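Local coordinates for uncharacterized protein MJ0690 (Methanocaldococcus jannaschii, PDB 3K32) that is of unknown function but is predicted to be a tRNA methyltransferase subunit and belongs to a family of the HUP clan, at residues 69-74 with 178-183. Numbering follows the deposited sequence.
Sequences IVEKAA and KERGES
Arg180 NH2 is held by two carboxylates: it donates to Glu71 OE1 at 3.0 Å in a salt bridge, and it forms a second one with Asp75, one turn further along the same helix. The bond to Glu71 is bent, with an N-H...O angle of 143°. The N-H approaches OE1 almost in line with the C-O bond, but OE1 stands somewhat out of the guanidinium plane, and the two flat groups are turned 32° against each other. A water accepts from Arg180 NE at 3.3 Å, in the guanidinium plane, and donates weakly to the same OE1. The arginine reaches across because its chain runs extended from CG to NE; Glu71 is bent at chi2 (-66°), which brings its carboxylate to the guanidinium, with OE2 paired to Arg67, which also binds Glu179. Ala74 CB lies over one guanidinium face, toward its rim, 3.4 Å from Arg180 NH1. Cutting Arg180 back to an alanine is likely to cost Asp75 this cation, leave Glu71 with Arg67 alone of its two arginines, and uncover the Ala74 methyl. Gly181 follows helix 169-180 in a Schellman motif. The contact thus joins helix 68-80 to the C-terminal end of helix 169-180, beside Val70 packed on Ile173 and Ile176, while Ile69 and Ala73 pack against helix 84-98.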
ATOM      1  N   ILE B  69      19.205   9.812  19.620  1.00 30.92           N
ATOM      2  CA  ILE B  69      18.462   9.844  18.374  1.00 28.14           C
ATOM      3  C   ILE B  69      17.469  10.992  18.415  1.00 34.27           C
ATOM      4  O   ILE B  69      17.373  11.762  17.457  1.00 37.90           O
ATOM      5  CB  ILE B  69      17.728   8.518  18.100  1.00 31.98           C
ATOM      6  CG1 ILE B  69      18.736   7.390  17.881  1.00 22.58           C
ATOM      7  CG2 ILE B  69      16.850   8.658  16.870  1.00 29.37           C
ATOM      8  CD1 ILE B  69      18.183   6.054  18.159  1.00 28.42           C
ATOM      9  N   VAL B  70      16.753  11.128  19.532  1.00 26.90           N
ATOM     10  CA  VAL B  70      15.793  12.226  19.674  1.00 25.97           C
ATOM     11  C   VAL B  70      16.461  13.554  19.995  1.00 30.39           C
ATOM     12  O   VAL B  70      15.971  14.610  19.590  1.00 30.61           O
ATOM     13  CB  VAL B  70      14.666  11.927  20.703  1.00 38.26           C
ATOM     14  CG1 VAL B  70      13.607  11.042  20.066  1.00 25.55           C
ATOM     15  CG2 VAL B  70      15.230  11.305  22.011  1.00 17.77           C
ATOM     16  N   GLU B  71      17.588  13.507  20.698  1.00 26.89           N
ATOM     17  CA  GLU B  71      18.349  14.726  20.964  1.00 27.94           C
ATOM     18  C   GLU B  71      18.652  15.419  19.642  1.00 30.87           C
ATOM     19  O   GLU B  71      18.518  16.641  19.511  1.00 41.39           O
ATOM     20  CB  GLU B  71      19.633  14.421  21.740  1.00 32.89           C
ATOM     21  CG  GLU B  71      19.393  14.027  23.192  1.00 44.92           C
ATOM     22  CD  GLU B  71      18.813  15.165  24.031  1.00 57.99           C
ATOM     23  OE1 GLU B  71      18.851  16.330  23.571  1.00 66.74           O
ATOM     24  OE2 GLU B  71      18.329  14.900  25.156  1.00 49.33           O
ATOM     25  N   LYS B  72      19.026  14.624  18.649  1.00 24.54           N
ATOM     26  CA  LYS B  72      19.351  15.156  17.333  1.00 30.65           C
ATOM     27  C   LYS B  72      18.088  15.605  16.574  1.00 38.42           C
ATOM     28  O   LYS B  72      18.106  16.615  15.854  1.00 39.56           O
ATOM     29  CB  LYS B  72      20.155  14.136  16.525  1.00 28.11           C
ATOM     30  CG  LYS B  72      20.395  14.571  15.114  1.00 44.99           C
ATOM     31  CD  LYS B  72      21.466  13.745  14.451  1.00 62.38           C
ATOM     32  CE  LYS B  72      21.913  14.408  13.151  1.00 79.09           C
ATOM     33  NZ  LYS B  72      22.327  15.833  13.350  1.00 86.61           N
ATOM     34  N   ALA B  73      16.989  14.868  16.746  1.00 28.69           N
ATOM     35  CA  ALA B  73      15.725  15.278  16.144  1.00 22.87           C
ATOM     36  C   ALA B  73      15.349  16.632  16.694  1.00 27.29           C
ATOM     37  O   ALA B  73      14.810  17.475  15.978  1.00 32.93           O
ATOM     38  CB  ALA B  73      14.628  14.275  16.426  1.00 19.91           C
ATOM     39  N   ALA B  74      15.623  16.829  17.981  1.00 33.02           N
ATOM     40  CA  ALA B  74      15.385  18.117  18.620  1.00 37.33           C
ATOM     41  C   ALA B  74      16.242  19.202  17.945  1.00 32.41           C
ATOM     42  O   ALA B  74      15.731  20.252  17.553  1.00 28.04           O
ATOM     43  CB  ALA B  74      15.671  18.040  20.106  1.00 39.38           C
ATOM     44  N   LYS B 178      10.850  21.179  25.291  1.00 33.58           N
ATOM     45  CA  LYS B 178      10.471  21.869  26.508  1.00 49.79           C
ATOM     46  C   LYS B 178      11.681  22.032  27.431  1.00 52.81           C
ATOM     47  O   LYS B 178      12.098  23.156  27.703  1.00 54.62           O
ATOM     48  CB  LYS B 178       9.323  21.147  27.217  1.00 57.73           C
ATOM     49  CG  LYS B 178       7.958  21.446  26.609  1.00 70.29           C
ATOM     50  CD  LYS B 178       6.812  20.977  27.507  1.00 79.60           C
ATOM     51  CE  LYS B 178       6.216  19.655  27.032  1.00 83.47           C
ATOM     52  NZ  LYS B 178       5.306  19.832  25.862  1.00 81.73           N
ATOM     53  N   GLU B 179      12.253  20.919  27.886  1.00 45.09           N
ATOM     54  CA  GLU B 179      13.411  20.974  28.765  1.00 53.22           C
ATOM     55  C   GLU B 179      14.372  22.033  28.274  1.00 61.46           C
ATOM     56  O   GLU B 179      15.020  22.722  29.066  1.00 66.41           O
ATOM     57  CB  GLU B 179      14.155  19.639  28.786  1.00 54.63           C
ATOM     58  CG  GLU B 179      13.506  18.549  29.598  1.00 59.15           C
ATOM     59  CD  GLU B 179      14.232  17.223  29.453  1.00 61.88           C
ATOM     60  OE1 GLU B 179      15.324  17.206  28.846  1.00 64.62           O
ATOM     61  OE2 GLU B 179      13.713  16.200  29.948  1.00 60.40           O
ATOM     62  N   ARG B 180      14.457  22.153  26.955  1.00 57.68           N
ATOM     63  CA  ARG B 180      15.510  22.938  26.337  1.00 62.39           C
ATOM     64  C   ARG B 180      15.267  24.427  26.463  1.00 69.51           C
ATOM     65  O   ARG B 180      16.177  25.234  26.265  1.00 72.85           O
ATOM     66  CB  ARG B 180      15.694  22.531  24.876  1.00 58.42           C
ATOM     67  CG  ARG B 180      16.640  21.347  24.697  1.00 56.28           C
ATOM     68  CD  ARG B 180      16.777  20.983  23.240  1.00 54.44           C
ATOM     69  NE  ARG B 180      17.747  19.920  23.016  1.00 43.79           N
ATOM     70  CZ  ARG B 180      18.306  19.673  21.837  1.00 39.20           C
ATOM     71  NH1 ARG B 180      17.985  20.430  20.794  1.00 48.78           N
ATOM     72  NH2 ARG B 180      19.184  18.682  21.696  1.00 19.60           N
ATOM     73  N   GLY B 181      14.040  24.784  26.816  1.00 65.84           N
ATOM     74  CA  GLY B 181      13.672  26.177  26.903  1.00 65.87           C
ATOM     75  C   GLY B 181      13.122  26.653  25.579  1.00 62.37           C
ATOM     76  O   GLY B 181      13.146  27.843  25.267  1.00 74.10           O
ATOM     77  N   GLU B 182      12.638  25.709  24.786  1.00 51.18           N
ATOM     78  CA  GLU B 182      11.960  26.040  23.543  1.00 51.49           C
ATOM     79  C   GLU B 182      10.470  26.149  23.782  1.00 48.50           C
ATOM     80  O   GLU B 182       9.998  25.937  24.894  1.00 51.62           O
ATOM     81  CB  GLU B 182      12.222  24.963  22.503  1.00 56.18           C
ATOM     82  CG  GLU B 182      13.599  25.039  21.924  1.00 63.04           C
ATOM     83  CD  GLU B 182      13.798  26.310  21.142  1.00 64.23           C
ATOM     84  OE1 GLU B 182      12.772  26.941  20.797  1.00 62.13           O
ATOM     85  OE2 GLU B 182      14.968  26.672  20.880  1.00 63.42           O
ATOM     86  N   SER B 183       9.727  26.479  22.737  1.00 49.02           N
ATOM     87  CA  SER B 183       8.275  26.464  22.832  1.00 57.55           C
ATOM     88  C   SER B 183       7.710  25.489  21.816  1.00 68.83           C
ATOM     89  O   SER B 183       7.817  25.698  20.611  1.00 70.53           O
ATOM     90  CB  SER B 183       7.709  27.866  22.653  1.00 59.10           C
ATOM     91  OG  SER B 183       8.217  28.712  23.674  1.00 63.03           O
TER
HETATM   92  O   HOH W   1      17.789  18.473  25.945  1.00 41.38           O